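Local atomic coordinates of outer membrane associated protein (Francisella tularensis subsp. tularensis, PDB entry 6U83), a protein that probably anchors the outer membrane to peptidoglycan through its OmpA-like domain, the part described here with D-alanine bound, and may have porin activity. Residues Phe39-Ala47 against Thr57-Ala65; Val94-Gln102 against Asn113-Val124. One frame throughout, in Å; residues are numbered along the deposited sequence.

Interaction 1. Residues Phe39-Ala47 against Thr57-Ala65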
ATOM      1  N   PHE A  39       9.082  -8.290   2.167  1.00 90.83           N
ATOM      2  CA  PHE A  39       7.889  -8.027   2.960  1.00 95.81           C
ATOM      3  C   PHE A  39       6.603  -8.150   2.147  1.00103.53           C
ATOM      4  O   PHE A  39       5.523  -8.278   2.732  1.00106.73           O
ATOM      5  CB  PHE A  39       7.977  -6.633   3.578  1.00 91.98           C
ATOM      6  CG  PHE A  39       7.797  -5.533   2.585  1.00102.40           C
ATOM      7  CD1 PHE A  39       6.527  -5.043   2.293  1.00107.07           C
ATOM      8  CD2 PHE A  39       8.892  -4.992   1.929  1.00110.86           C
ATOM      9  CE1 PHE A  39       6.351  -4.034   1.362  1.00106.32           C
ATOM     10  CE2 PHE A  39       8.728  -3.975   1.000  1.00110.07           C
ATOM     11  CZ  PHE A  39       7.453  -3.495   0.717  1.00108.17           C
ATOM     12  N   ASN A  40       6.687  -8.087   0.822  1.00106.62           N
ATOM     13  CA  ASN A  40       5.509  -8.165  -0.031  1.00102.29           C
ATOM     14  C   ASN A  40       5.104  -9.595  -0.339  1.00109.60           C
ATOM     15  O   ASN A  40       4.025  -9.809  -0.908  1.00 92.47           O
ATOM     16  CB  ASN A  40       5.762  -7.418  -1.341  1.00102.44           C
ATOM     17  CG  ASN A  40       7.077  -7.815  -1.990  1.00115.30           C
ATOM     18  OD1 ASN A  40       7.786  -8.706  -1.505  1.00119.88           O
ATOM     19  ND2 ASN A  40       7.413  -7.155  -3.094  1.00117.43           N
ATOM     20  N   LEU A  41       5.942 -10.572   0.007  1.00 85.06           N
ATOM     21  CA  LEU A  41       5.578 -11.969  -0.162  1.00 87.52           C
ATOM     22  C   LEU A  41       4.775 -12.504   1.022  1.00 91.49           C
ATOM     23  O   LEU A  41       4.627 -13.722   1.168  1.00 87.23           O
ATOM     24  CB  LEU A  41       6.832 -12.809  -0.402  1.00 94.51           C
ATOM     25  CG  LEU A  41       7.227 -12.987  -1.872  1.00 94.80           C
ATOM     26  CD1 LEU A  41       7.282 -11.657  -2.640  1.00 82.34           C
ATOM     27  CD2 LEU A  41       8.550 -13.731  -1.979  1.00 99.45           C
ATOM     28  N   THR A  42       4.271 -11.612   1.869  1.00 97.22           N
ATOM     29  CA  THR A  42       3.260 -11.957   2.858  1.00105.75           C
ATOM     30  C   THR A  42       1.892 -11.989   2.195  1.00103.99           C
ATOM     31  O   THR A  42       1.550 -11.101   1.408  1.00103.54           O
ATOM     32  CB  THR A  42       3.249 -10.924   3.983  1.00108.24           C
ATOM     33  OG1 THR A  42       3.057  -9.620   3.409  1.00 93.80           O
ATOM     34  CG2 THR A  42       4.562 -10.951   4.752  1.00113.56           C
ATOM     35  N   GLU A  43       1.098 -13.007   2.520  1.00103.02           N
ATOM     36  CA  GLU A  43      -0.284 -13.044   2.067  1.00105.96           C
ATOM     37  C   GLU A  43      -1.221 -12.321   3.026  1.00102.68           C
ATOM     38  O   GLU A  43      -2.430 -12.579   3.025  1.00112.58           O
ATOM     39  CB  GLU A  43      -0.747 -14.485   1.852  1.00120.47           C
ATOM     40  CG  GLU A  43      -1.836 -14.593   0.779  1.00130.20           C
ATOM     41  CD  GLU A  43      -1.904 -15.963   0.136  1.00140.53           C
ATOM     42  OE1 GLU A  43      -2.990 -16.578   0.158  1.00146.08           O
ATOM     43  OE2 GLU A  43      -0.873 -16.425  -0.396  1.00143.50           O
ATOM     44  N   ASP A  44      -0.685 -11.432   3.849  1.00 99.22           N
ATOM     45  CA  ASP A  44      -1.459 -10.598   4.748  1.00105.75           C
ATOM     46  C   ASP A  44      -1.236  -9.142   4.369  1.00 97.14           C
ATOM     47  O   ASP A  44      -0.210  -8.792   3.774  1.00 95.76           O
ATOM     48  CB  ASP A  44      -1.047 -10.823   6.223  1.00124.07           C
ATOM     49  CG  ASP A  44      -1.356 -12.233   6.721  1.00140.91           C
ATOM     50  OD1 ASP A  44      -1.928 -13.036   5.951  1.00146.56           O
ATOM     51  OD2 ASP A  44      -1.027 -12.535   7.891  1.00145.71           O
ATOM     52  N   GLY A  45      -2.202  -8.293   4.705  1.00 97.93           N
ATOM     53  CA  GLY A  45      -2.000  -6.863   4.530  1.00101.11           C
ATOM     54  C   GLY A  45      -0.934  -6.346   5.486  1.00108.57           C
ATOM     55  O   GLY A  45      -0.906  -6.700   6.667  1.00110.46           O
ATOM     56  N   VAL A  46      -0.033  -5.501   4.967  1.00101.36           N
ATOM     57  CA  VAL A  46       1.050  -4.977   5.797  1.00 90.18           C
ATOM     58  C   VAL A  46       1.360  -3.534   5.437  1.00 82.67           C
ATOM     59  O   VAL A  46       1.177  -3.091   4.299  1.00 83.37           O
ATOM     60  CB  VAL A  46       2.337  -5.827   5.694  1.00 87.30           C
ATOM     61  CG1 VAL A  46       3.144  -5.439   4.455  1.00 75.25           C
ATOM     62  CG2 VAL A  46       3.165  -5.679   6.972  1.00 81.15           C
ATOM     63  N   ALA A  47       1.840  -2.805   6.437  1.00 75.50           N
ATOM     64  CA  ALA A  47       2.470  -1.506   6.279  1.00 71.76           C
ATOM     65  C   ALA A  47       3.765  -1.533   7.082  1.00 72.98           C
ATOM     66  O   ALA A  47       3.750  -1.872   8.268  1.00 74.79           O
ATOM     67  CB  ALA A  47       1.550  -0.376   6.755  1.00 66.50           C
ATOM     68  N   THR A  57      10.710   5.834   4.771  1.00 80.21           N
ATOM     69  CA  THR A  57       9.771   5.494   3.714  1.00 72.61           C
ATOM     70  C   THR A  57       8.845   4.409   4.228  1.00 74.17           C
ATOM     71  O   THR A  57       9.314   3.375   4.717  1.00 68.05           O
ATOM     72  CB  THR A  57      10.484   5.013   2.448  1.00 67.25           C
ATOM     73  OG1 THR A  57      11.414   6.013   2.018  1.00 70.20           O
ATOM     74  CG2 THR A  57       9.467   4.755   1.335  1.00 63.88           C
ATOM     75  N   VAL A  58       7.538   4.641   4.111  1.00 70.68           N
ATOM     76  CA  VAL A  58       6.531   3.697   4.568  1.00 72.13           C
ATOM     77  C   VAL A  58       5.896   3.059   3.347  1.00 65.76           C
ATOM     78  O   VAL A  58       5.552   3.749   2.384  1.00 67.20           O
ATOM     79  CB  VAL A  58       5.476   4.375   5.464  1.00 70.70           C
ATOM     80  CG1 VAL A  58       4.429   3.367   5.907  1.00 61.64           C
ATOM     81  CG2 VAL A  58       6.131   4.987   6.685  1.00 72.25           C
ATOM     82  N   TYR A  59       5.776   1.742   3.372  1.00 64.84           N
ATOM     83  CA  TYR A  59       5.124   0.991   2.316  1.00 66.25           C
ATOM     84  C   TYR A  59       3.799   0.443   2.814  1.00 73.64           C
ATOM     85  O   TYR A  59       3.629   0.178   4.007  1.00 77.37           O
ATOM     86  CB  TYR A  59       5.987  -0.168   1.841  1.00 67.30           C
ATOM     87  CG  TYR A  59       7.292   0.280   1.285  1.00 68.69           C
ATOM     88  CD1 TYR A  59       8.377   0.518   2.116  1.00 70.15           C
ATOM     89  CD2 TYR A  59       7.448   0.468  -0.075  1.00 70.20           C
ATOM     90  CE1 TYR A  59       9.585   0.931   1.598  1.00 76.38           C
ATOM     91  CE2 TYR A  59       8.647   0.883  -0.601  1.00 77.51           C
ATOM     92  CZ  TYR A  59       9.711   1.114   0.236  1.00 82.36           C
ATOM     93  OH  TYR A  59      10.906   1.529  -0.300  1.00 97.32           O
ATOM     94  N   LEU A  60       2.870   0.263   1.879  1.00 71.52           N
ATOM     95  CA  LEU A  60       1.575  -0.347   2.137  1.00 63.40           C
ATOM     96  C   LEU A  60       1.346  -1.433   1.101  1.00 68.92           C
ATOM     97  O   LEU A  60       1.405  -1.165  -0.105  1.00 69.28           O
ATOM     98  CB  LEU A  60       0.462   0.692   2.070  1.00 61.91           C
ATOM     99  CG  LEU A  60      -0.966   0.195   2.175  1.00 62.74           C
ATOM    100  CD1 LEU A  60      -1.365   0.134   3.619  1.00 59.46           C
ATOM    101  CD2 LEU A  60      -1.890   1.120   1.387  1.00 63.06           C
ATOM    102  N   ASP A  61       1.098  -2.658   1.566  1.00 64.55           N
ATOM    103  CA  ASP A  61       0.752  -3.773   0.687  1.00 54.71           C
ATOM    104  C   ASP A  61      -0.514  -4.404   1.258  1.00 62.84           C
ATOM    105  O   ASP A  61      -0.449  -5.249   2.154  1.00 74.72           O
ATOM    106  CB  ASP A  61       1.906  -4.767   0.566  1.00 63.41           C
ATOM    107  CG  ASP A  61       1.663  -5.805  -0.511  1.00 81.94           C
ATOM    108  OD1 ASP A  61       0.532  -5.874  -1.011  1.00 87.47           O
ATOM    109  OD2 ASP A  61       2.597  -6.549  -0.871  1.00 95.87           O
ATOM    110  N   THR A  62      -1.660  -3.968   0.745  1.00 64.37           N
ATOM    111  CA  THR A  62      -2.961  -4.492   1.132  1.00 67.50           C
ATOM    112  C   THR A  62      -3.375  -5.580   0.149  1.00 63.48           C
ATOM    113  O   THR A  62      -3.337  -5.370  -1.069  1.00 61.17           O
ATOM    114  CB  THR A  62      -3.996  -3.365   1.138  1.00 79.30           C
ATOM    115  OG1 THR A  62      -3.690  -2.429   2.182  1.00 83.12           O
ATOM    116  CG2 THR A  62      -5.384  -3.909   1.346  1.00 76.64           C
ATOM    117  N   LYS A  63      -3.767  -6.735   0.674  1.00 64.63           N
ATOM    118  CA  LYS A  63      -4.113  -7.896  -0.132  1.00 61.80           C
ATOM    119  C   LYS A  63      -5.624  -8.053  -0.213  1.00 64.27           C
ATOM    120  O   LYS A  63      -6.368  -7.568   0.644  1.00 62.10           O
ATOM    121  CB  LYS A  63      -3.493  -9.166   0.454  1.00 75.06           C
ATOM    122  CG  LYS A  63      -2.003  -9.061   0.690  1.00 76.48           C
ATOM    123  CD  LYS A  63      -1.218  -9.539  -0.501  1.00 64.23           C
ATOM    124  CE  LYS A  63       0.119  -8.855  -0.511  1.00 62.12           C
ATOM    125  NZ  LYS A  63       0.997  -9.399  -1.560  1.00 75.31           N
ATOM    126  N   PHE A  64      -6.068  -8.757  -1.257  1.00 48.91           N
ATOM    127  CA  PHE A  64      -7.480  -8.972  -1.535  1.00 54.23           C
ATOM    128  C   PHE A  64      -7.747 -10.432  -1.869  1.00 53.23           C
ATOM    129  O   PHE A  64      -6.932 -11.096  -2.523  1.00 53.11           O
ATOM    130  CB  PHE A  64      -7.962  -8.115  -2.727  1.00 57.41           C
ATOM    131  CG  PHE A  64      -8.004  -6.648  -2.458  1.00 55.88           C
ATOM    132  CD1 PHE A  64      -6.866  -5.869  -2.609  1.00 55.34           C
ATOM    133  CD2 PHE A  64      -9.196  -6.031  -2.095  1.00 54.87           C
ATOM    134  CE1 PHE A  64      -6.915  -4.500  -2.402  1.00 58.75           C
ATOM    135  CE2 PHE A  64      -9.243  -4.646  -1.884  1.00 51.63           C
ATOM    136  CZ  PHE A  64      -8.096  -3.890  -2.030  1.00 51.83           C
ATOM    137  N   ALA A  65      -8.917 -10.917  -1.455  1.00 55.59           N
ATOM    138  CA  ALA A  65      -9.348 -12.241  -1.876  1.00 60.06           C
ATOM    139  C   ALA A  65      -9.685 -12.261  -3.374  1.00 72.53           C
ATOM    140  O   ALA A  65      -9.880 -11.226  -4.027  1.00 75.26           O
ATOM    141  CB  ALA A  65     -10.564 -12.692  -1.066  1.00 59.84           C
TER
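Lys-63 NZ meets Asn-40 O across the base of a beta hairpin (strands 46-52 and 55-63), and Asp-61, on the same strand as the lysine, sets its carboxylate against Asn-40. Asp-61 has its CG anti to the backbone N (chi1 -170°), which carries the carboxylate to the Asn-40 side, where OD2 lies 3.3 Å from Asn-40 CB. Lys-63 runs alongside residues 40-44, bent at chi2: CG passes the carbonyl of Asp-44, CE comes 3.3 Å from Thr-42 O, and the ammonium ends on Asn-40 O, with NZ to O at 3.1 Å in the carbonyl plane. NZ also bonds Arg-158 O and makes a weaker salt bridge to Asp-61 OD2. The buried lysine amine therefore has several oxygens round it, which would favour its charged form. Further along, the Phe-39 and Tyr-59 side chains cross at about a right angle. Their ring planes stand 46° apart, in an oblique pair; Phe-39 CE2 lies over one face of the Tyr-59 ring, and Phe-39 CZ touches Tyr-59 CB at 3.8 Å. Between these two clusters the strands pair antiparallel: Val-46 and Asp-61 form the hydrogen-bonded pair, and Val-46 CG1 rests on Asp-61 CB. The hydrogen bond from Asp-61 N to Val-46 O is nearly straight, at 2.8 Å.

Interaction 2. Residues Val94-Gln102 against Asn113-Val124; sequences VTVKGYASQ and NQKLSEKRAQAV. With DAL (D-alanine), chain D.
Arg-120 NH1 serves two acceptors at once: Tyr-99 O at 3.0 Å, approached in the carbonyl plane on a lone pair, and the D-alanine oxygen OXT at 2.8 Å. Both lie at the edge of the guanidinium, near its plane, while NH2 bonds the other carboxylate oxygen, so the arginine meets the ligand through a bidentate pair of hydrogen bonds to the two carboxylate oxygens. The side chain is extended from CG to NE, which carries the flat group from the helix to Tyr-99 O and the ligand. Leu-116 CG sits over the centre of one guanidinium face, and NE donates to Lys-68 O; between them they should fix the rotation of the group. Ser-101 N closes on OXT at 3.0 Å. The ligand's amino group is held by Ser-101 O and by Asn-113 OD1, the latter 2.7 Å from its N. Ser-101 OG adds a weak bond, its stronger partner being Gln-160. Asn-113 ND2 is turned to Phe-109 O.

The pocket sits at the end of the first half of a beta-alpha-beta unit of the OmpA-like fold, with strand 94-98 packed on helix 110-130 at 142° between their directions. In OmpA-like domains an arginine and an aspartate of this pocket bind peptidoglycan's diaminopimelate. The grip of Arg-120 on a D-amino-acid carboxylate, with Asp-67 N also bonded to the ligand, is consistent with that role. Gly-98 lets the helix in close: its CA lies 3.5 Å from Ser-117 O, and Ser-117 CB is 3.4 Å from Gly-98 O. Ser-117 OG turns back to Gln-114 O and also bonds Gly-144 N. Next along the helix, Ala-121 CB lies against Val-96 O. Val-96 has CG1 anti to its backbone N (chi1 177°), and that methyl meets Val-124 CG1 at 3.7 Å.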
ATOM      1  N   VAL A  94      -0.449  10.945  -2.369  1.00 70.40           N
ATOM      2  CA  VAL A  94      -0.152   9.516  -2.345  1.00 78.75           C
ATOM      3  C   VAL A  94      -0.739   8.875  -3.588  1.00 71.30           C
ATOM      4  O   VAL A  94      -1.921   9.063  -3.887  1.00 74.08           O
ATOM      5  CB  VAL A  94      -0.728   8.817  -1.100  1.00 79.19           C
ATOM      6  CG1 VAL A  94      -0.262   7.375  -1.062  1.00 76.89           C
ATOM      7  CG2 VAL A  94      -0.325   9.537   0.148  1.00 93.04           C
ATOM      8  N   THR A  95       0.060   8.075  -4.275  1.00 67.19           N
ATOM      9  CA  THR A  95      -0.419   7.301  -5.408  1.00 63.07           C
ATOM     10  C   THR A  95      -0.766   5.900  -4.943  1.00 74.82           C
ATOM     11  O   THR A  95       0.083   5.197  -4.388  1.00 79.36           O
ATOM     12  CB  THR A  95       0.632   7.257  -6.507  1.00 65.20           C
ATOM     13  OG1 THR A  95       0.874   8.596  -6.950  1.00 82.13           O
ATOM     14  CG2 THR A  95       0.131   6.415  -7.668  1.00 64.09           C
ATOM     15  N   VAL A  96      -2.009   5.495  -5.181  1.00 81.83           N
ATOM     16  CA  VAL A  96      -2.528   4.204  -4.753  1.00 67.21           C
ATOM     17  C   VAL A  96      -2.650   3.321  -5.991  1.00 68.48           C
ATOM     18  O   VAL A  96      -3.465   3.596  -6.882  1.00 65.92           O
ATOM     19  CB  VAL A  96      -3.875   4.362  -4.041  1.00 69.23           C
ATOM     20  CG1 VAL A  96      -4.424   3.019  -3.679  1.00 77.94           C
ATOM     21  CG2 VAL A  96      -3.702   5.217  -2.801  1.00 61.90           C
ATOM     22  N   LYS A  97      -1.855   2.251  -6.049  1.00 61.96           N
ATOM     23  CA  LYS A  97      -1.752   1.397  -7.230  1.00 60.75           C
ATOM     24  C   LYS A  97      -2.403   0.045  -6.959  1.00 61.42           C
ATOM     25  O   LYS A  97      -2.032  -0.645  -6.006  1.00 60.80           O
ATOM     26  CB  LYS A  97      -0.290   1.205  -7.625  1.00 60.24           C
ATOM     27  CG  LYS A  97       0.437   2.503  -7.903  1.00 69.00           C
ATOM     28  CD  LYS A  97       1.905   2.231  -8.104  1.00 73.03           C
ATOM     29  CE  LYS A  97       2.622   3.481  -8.552  1.00 97.64           C
ATOM     30  NZ  LYS A  97       4.077   3.233  -8.774  1.00105.12           N
ATOM     31  N   GLY A  98      -3.334  -0.346  -7.823  1.00 57.63           N
ATOM     32  CA  GLY A  98      -4.038  -1.603  -7.704  1.00 50.18           C
ATOM     33  C   GLY A  98      -3.529  -2.640  -8.694  1.00 54.72           C
ATOM     34  O   GLY A  98      -3.163  -2.313  -9.815  1.00 61.53           O
ATOM     35  N   TYR A  99      -3.537  -3.904  -8.277  1.00 56.86           N
ATOM     36  CA  TYR A  99      -3.037  -4.977  -9.121  1.00 53.33           C
ATOM     37  C   TYR A  99      -3.979  -6.171  -9.048  1.00 56.72           C
ATOM     38  O   TYR A  99      -4.863  -6.257  -8.180  1.00 54.82           O
ATOM     39  CB  TYR A  99      -1.619  -5.404  -8.713  1.00 48.86           C
ATOM     40  CG  TYR A  99      -0.594  -4.307  -8.811  1.00 49.21           C
ATOM     41  CD1 TYR A  99       0.229  -4.204  -9.926  1.00 54.99           C
ATOM     42  CD2 TYR A  99      -0.450  -3.359  -7.791  1.00 56.07           C
ATOM     43  CE1 TYR A  99       1.172  -3.188 -10.028  1.00 62.22           C
ATOM     44  CE2 TYR A  99       0.505  -2.326  -7.887  1.00 60.35           C
ATOM     45  CZ  TYR A  99       1.305  -2.256  -9.012  1.00 62.81           C
ATOM     46  OH  TYR A  99       2.246  -1.266  -9.139  1.00 74.48           O
ATOM     47  N   ALA A 100      -3.762  -7.111  -9.968  1.00 52.59           N
ATOM     48  CA  ALA A 100      -4.547  -8.332 -10.017  1.00 55.69           C
ATOM     49  C   ALA A 100      -3.622  -9.512 -10.297  1.00 59.14           C
ATOM     50  O   ALA A 100      -2.471  -9.350 -10.711  1.00 60.19           O
ATOM     51  CB  ALA A 100      -5.676  -8.225 -11.070  1.00 53.89           C
ATOM     52  N   SER A 101      -4.122 -10.708 -10.028  1.00 53.97           N
ATOM     53  CA  SER A 101      -3.421 -11.898 -10.478  1.00 54.93           C
ATOM     54  C   SER A 101      -3.927 -12.276 -11.864  1.00 64.29           C
ATOM     55  O   SER A 101      -5.046 -11.939 -12.254  1.00 61.13           O
ATOM     56  CB  SER A 101      -3.635 -13.054  -9.500  1.00 63.56           C
ATOM     57  OG  SER A 101      -5.012 -13.401  -9.412  1.00 54.27           O
ATOM     58  N   GLN A 102      -3.094 -12.966 -12.624  1.00 70.25           N
ATOM     59  CA  GLN A 102      -3.534 -13.496 -13.913  1.00 65.57           C
ATOM     60  C   GLN A 102      -3.978 -14.928 -13.677  1.00 65.56           C
ATOM     61  O   GLN A 102      -3.149 -15.829 -13.537  1.00 69.33           O
ATOM     62  CB  GLN A 102      -2.444 -13.435 -14.972  1.00 65.72           C
ATOM     63  CG  GLN A 102      -2.948 -14.008 -16.286  1.00 65.54           C
ATOM     64  CD  GLN A 102      -1.903 -14.023 -17.374  1.00 71.14           C
ATOM     65  OE1 GLN A 102      -0.725 -13.800 -17.116  1.00 74.77           O
ATOM     66  NE2 GLN A 102      -2.331 -14.292 -18.604  1.00 69.30           N
ATOM     67  N   ASN A 113      -9.453  -7.641 -15.494  1.00 59.47           N
ATOM     68  CA  ASN A 113      -8.585  -7.520 -14.325  1.00 61.16           C
ATOM     69  C   ASN A 113      -8.028  -6.118 -14.171  1.00 69.16           C
ATOM     70  O   ASN A 113      -7.711  -5.694 -13.052  1.00 60.97           O
ATOM     71  CB  ASN A 113      -7.451  -8.520 -14.423  1.00 52.68           C
ATOM     72  CG  ASN A 113      -7.888  -9.914 -14.025  1.00 58.25           C
ATOM     73  OD1 ASN A 113      -8.047 -10.208 -12.833  1.00 58.47           O
ATOM     74  ND2 ASN A 113      -8.094 -10.780 -15.019  1.00 57.42           N
ATOM     75  N   GLN A 114      -7.892  -5.394 -15.282  1.00 66.56           N
ATOM     76  CA  GLN A 114      -7.597  -3.973 -15.200  1.00 64.95           C
ATOM     77  C   GLN A 114      -8.682  -3.246 -14.413  1.00 56.83           C
ATOM     78  O   GLN A 114      -8.392  -2.414 -13.543  1.00 57.78           O
ATOM     79  CB  GLN A 114      -7.473  -3.392 -16.614  1.00 72.41           C
ATOM     80  CG  GLN A 114      -7.413  -1.881 -16.684  1.00 79.12           C
ATOM     81  CD  GLN A 114      -6.077  -1.330 -16.227  1.00 91.70           C
ATOM     82  OE1 GLN A 114      -5.027  -1.935 -16.462  1.00 93.34           O
ATOM     83  NE2 GLN A 114      -6.109  -0.173 -15.571  1.00 93.78           N
ATOM     84  N   LYS A 115      -9.943  -3.527 -14.728  1.00 57.28           N
ATOM     85  CA  LYS A 115     -11.026  -2.857 -14.020  1.00 62.08           C
ATOM     86  C   LYS A 115     -11.024  -3.277 -12.558  1.00 67.14           C
ATOM     87  O   LYS A 115     -11.142  -2.439 -11.656  1.00 66.38           O
ATOM     88  CB  LYS A 115     -12.364  -3.170 -14.690  1.00 55.25           C
ATOM     89  CG  LYS A 115     -13.110  -1.946 -15.192  1.00 74.23           C
ATOM     90  CD  LYS A 115     -12.265  -1.123 -16.154  1.00 90.70           C
ATOM     91  CE  LYS A 115     -12.902   0.238 -16.467  1.00100.98           C
ATOM     92  NZ  LYS A 115     -11.887   1.167 -17.051  1.00 97.31           N
ATOM     93  N   LEU A 116     -10.866  -4.577 -12.314  1.00 66.82           N
ATOM     94  CA  LEU A 116     -10.775  -5.084 -10.954  1.00 59.94           C
ATOM     95  C   LEU A 116      -9.719  -4.325 -10.167  1.00 59.61           C
ATOM     96  O   LEU A 116      -9.986  -3.816  -9.071  1.00 57.94           O
ATOM     97  CB  LEU A 116     -10.475  -6.578 -11.011  1.00 59.10           C
ATOM     98  CG  LEU A 116     -10.265  -7.287  -9.689  1.00 60.43           C
ATOM     99  CD1 LEU A 116     -11.386  -6.944  -8.707  1.00 52.29           C
ATOM    100  CD2 LEU A 116     -10.163  -8.791  -9.960  1.00 64.95           C
ATOM    101  N   SER A 117      -8.533  -4.162 -10.756  1.00 63.46           N
ATOM    102  CA  SER A 117      -7.446  -3.513 -10.033  1.00 65.71           C
ATOM    103  C   SER A 117      -7.755  -2.050  -9.757  1.00 63.37           C
ATOM    104  O   SER A 117      -7.386  -1.520  -8.701  1.00 57.79           O
ATOM    105  CB  SER A 117      -6.151  -3.635 -10.823  1.00 64.17           C
ATOM    106  OG  SER A 117      -6.211  -2.781 -11.941  1.00 61.59           O
ATOM    107  N   GLU A 118      -8.395  -1.378 -10.709  1.00 52.16           N
ATOM    108  CA  GLU A 118      -8.866  -0.017 -10.483  1.00 61.95           C
ATOM    109  C   GLU A 118      -9.845   0.037  -9.322  1.00 60.07           C
ATOM    110  O   GLU A 118      -9.800   0.967  -8.510  1.00 62.34           O
ATOM    111  CB  GLU A 118      -9.535   0.532 -11.748  1.00 66.59           C
ATOM    112  CG  GLU A 118      -8.600   0.737 -12.926  1.00 78.71           C
ATOM    113  CD  GLU A 118      -9.328   1.193 -14.190  1.00100.50           C
ATOM    114  OE1 GLU A 118     -10.077   2.187 -14.133  1.00116.45           O
ATOM    115  OE2 GLU A 118      -9.165   0.550 -15.247  1.00105.87           O
ATOM    116  N   LYS A 119     -10.756  -0.936  -9.251  1.00 53.72           N
ATOM    117  CA  LYS A 119     -11.722  -0.991  -8.162  1.00 56.46           C
ATOM    118  C   LYS A 119     -11.033  -1.209  -6.828  1.00 64.09           C
ATOM    119  O   LYS A 119     -11.510  -0.716  -5.799  1.00 61.56           O
ATOM    120  CB  LYS A 119     -12.727  -2.118  -8.398  1.00 56.85           C
ATOM    121  CG  LYS A 119     -13.725  -1.933  -9.557  1.00 53.25           C
ATOM    122  CD  LYS A 119     -14.622  -3.190  -9.643  1.00 56.83           C
ATOM    123  CE  LYS A 119     -15.764  -3.022 -10.602  1.00 57.20           C
ATOM    124  NZ  LYS A 119     -16.571  -4.296 -10.668  1.00 57.36           N
ATOM    125  N   ARG A 120      -9.914  -1.946  -6.821  1.00 56.83           N
ATOM    126  CA  ARG A 120      -9.175  -2.159  -5.582  1.00 60.96           C
ATOM    127  C   ARG A 120      -8.524  -0.859  -5.117  1.00 65.18           C
ATOM    128  O   ARG A 120      -8.669  -0.458  -3.954  1.00 58.80           O
ATOM    129  CB  ARG A 120      -8.138  -3.268  -5.790  1.00 54.74           C
ATOM    130  CG  ARG A 120      -8.764  -4.697  -5.884  1.00 58.67           C
ATOM    131  CD  ARG A 120      -7.725  -5.807  -6.196  1.00 50.94           C
ATOM    132  NE  ARG A 120      -8.350  -7.116  -6.024  1.00 56.03           N
ATOM    133  CZ  ARG A 120      -7.994  -8.226  -6.666  1.00 57.27           C
ATOM    134  NH1 ARG A 120      -7.006  -8.216  -7.563  1.00 46.76           N
ATOM    135  NH2 ARG A 120      -8.635  -9.359  -6.396  1.00 51.55           N
ATOM    136  N   ALA A 121      -7.823  -0.171  -6.024  1.00 62.90           N
ATOM    137  CA  ALA A 121      -7.266   1.139  -5.694  1.00 63.06           C
ATOM    138  C   ALA A 121      -8.349   2.101  -5.214  1.00 58.80           C
ATOM    139  O   ALA A 121      -8.137   2.868  -4.265  1.00 61.50           O
ATOM    140  CB  ALA A 121      -6.561   1.730  -6.909  1.00 65.08           C
ATOM    141  N   GLN A 122      -9.520   2.072  -5.848  1.00 54.01           N
ATOM    142  CA  GLN A 122     -10.588   2.981  -5.437  1.00 66.39           C
ATOM    143  C   GLN A 122     -11.096   2.633  -4.045  1.00 70.77           C
ATOM    144  O   GLN A 122     -11.428   3.528  -3.254  1.00 66.50           O
ATOM    145  CB  GLN A 122     -11.742   2.954  -6.435  1.00 65.81           C
ATOM    146  CG  GLN A 122     -12.746   4.070  -6.176  1.00 76.35           C
ATOM    147  CD  GLN A 122     -12.085   5.454  -6.152  1.00 85.16           C
ATOM    148  OE1 GLN A 122     -11.373   5.838  -7.087  1.00 85.17           O
ATOM    149  NE2 GLN A 122     -12.323   6.204  -5.078  1.00 84.80           N
ATOM    150  N   ALA A 123     -11.188   1.337  -3.743  1.00 67.99           N
ATOM    151  CA  ALA A 123     -11.544   0.896  -2.402  1.00 65.54           C
ATOM    152  C   ALA A 123     -10.577   1.468  -1.375  1.00 66.49           C
ATOM    153  O   ALA A 123     -10.990   2.109  -0.399  1.00 70.40           O
ATOM    154  CB  ALA A 123     -11.547  -0.637  -2.338  1.00 53.52           C
ATOM    155  N   VAL A 124      -9.275   1.240  -1.587  1.00 68.10           N
ATOM    156  CA  VAL A 124      -8.267   1.736  -0.648  1.00 64.92           C
ATOM    157  C   VAL A 124      -8.452   3.230  -0.432  1.00 69.45           C
ATOM    158  O   VAL A 124      -8.490   3.714   0.708  1.00 66.77           O
ATOM    159  CB  VAL A 124      -6.849   1.406  -1.142  1.00 65.67           C
ATOM    160  CG1 VAL A 124      -5.826   2.202  -0.349  1.00 68.54           C
ATOM    161  CG2 VAL A 124      -6.572  -0.065  -0.975  1.00 68.77           C
TER
HETATM  162  N   DAL D 403      -7.313 -12.279 -11.255  1.00 51.20           N
HETATM  163  CA  DAL D 403      -8.110 -12.445 -10.049  1.00 51.52           C
HETATM  164  CB  DAL D 403      -9.605 -12.518 -10.400  1.00 54.50           C
HETATM  165  C   DAL D 403      -7.853 -11.348  -9.017  1.00 59.08           C
HETATM  166  O   DAL D 403      -8.572 -11.298  -8.016  1.00 66.34           O
HETATM  167  OXT DAL D 403      -6.945 -10.505  -9.149  1.00 60.09           O

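From the N terminus the chain first enters the segment 39-45, and interaction 1 closes a short loop when the hairpin of strands 46-52 and 55-63 brings 57-65 back beside it. Helix 73-89 then follows, and interaction 2 opens at strand 94-98 and closes on helix 110-130. The two are in series, neither nested nor crossed. Their strands belong to one sheet, with strand 161-172 running antiparallel between strand 55-63 and strand 94-98. The two contacts touch where Phe-64 packs against Arg-120 and Val-124, and at the pocket Ala-65 O takes a weak hydrogen bond from Arg-120 NH2. The residues just after strand 55-63 thus border the ligand-binding arginine.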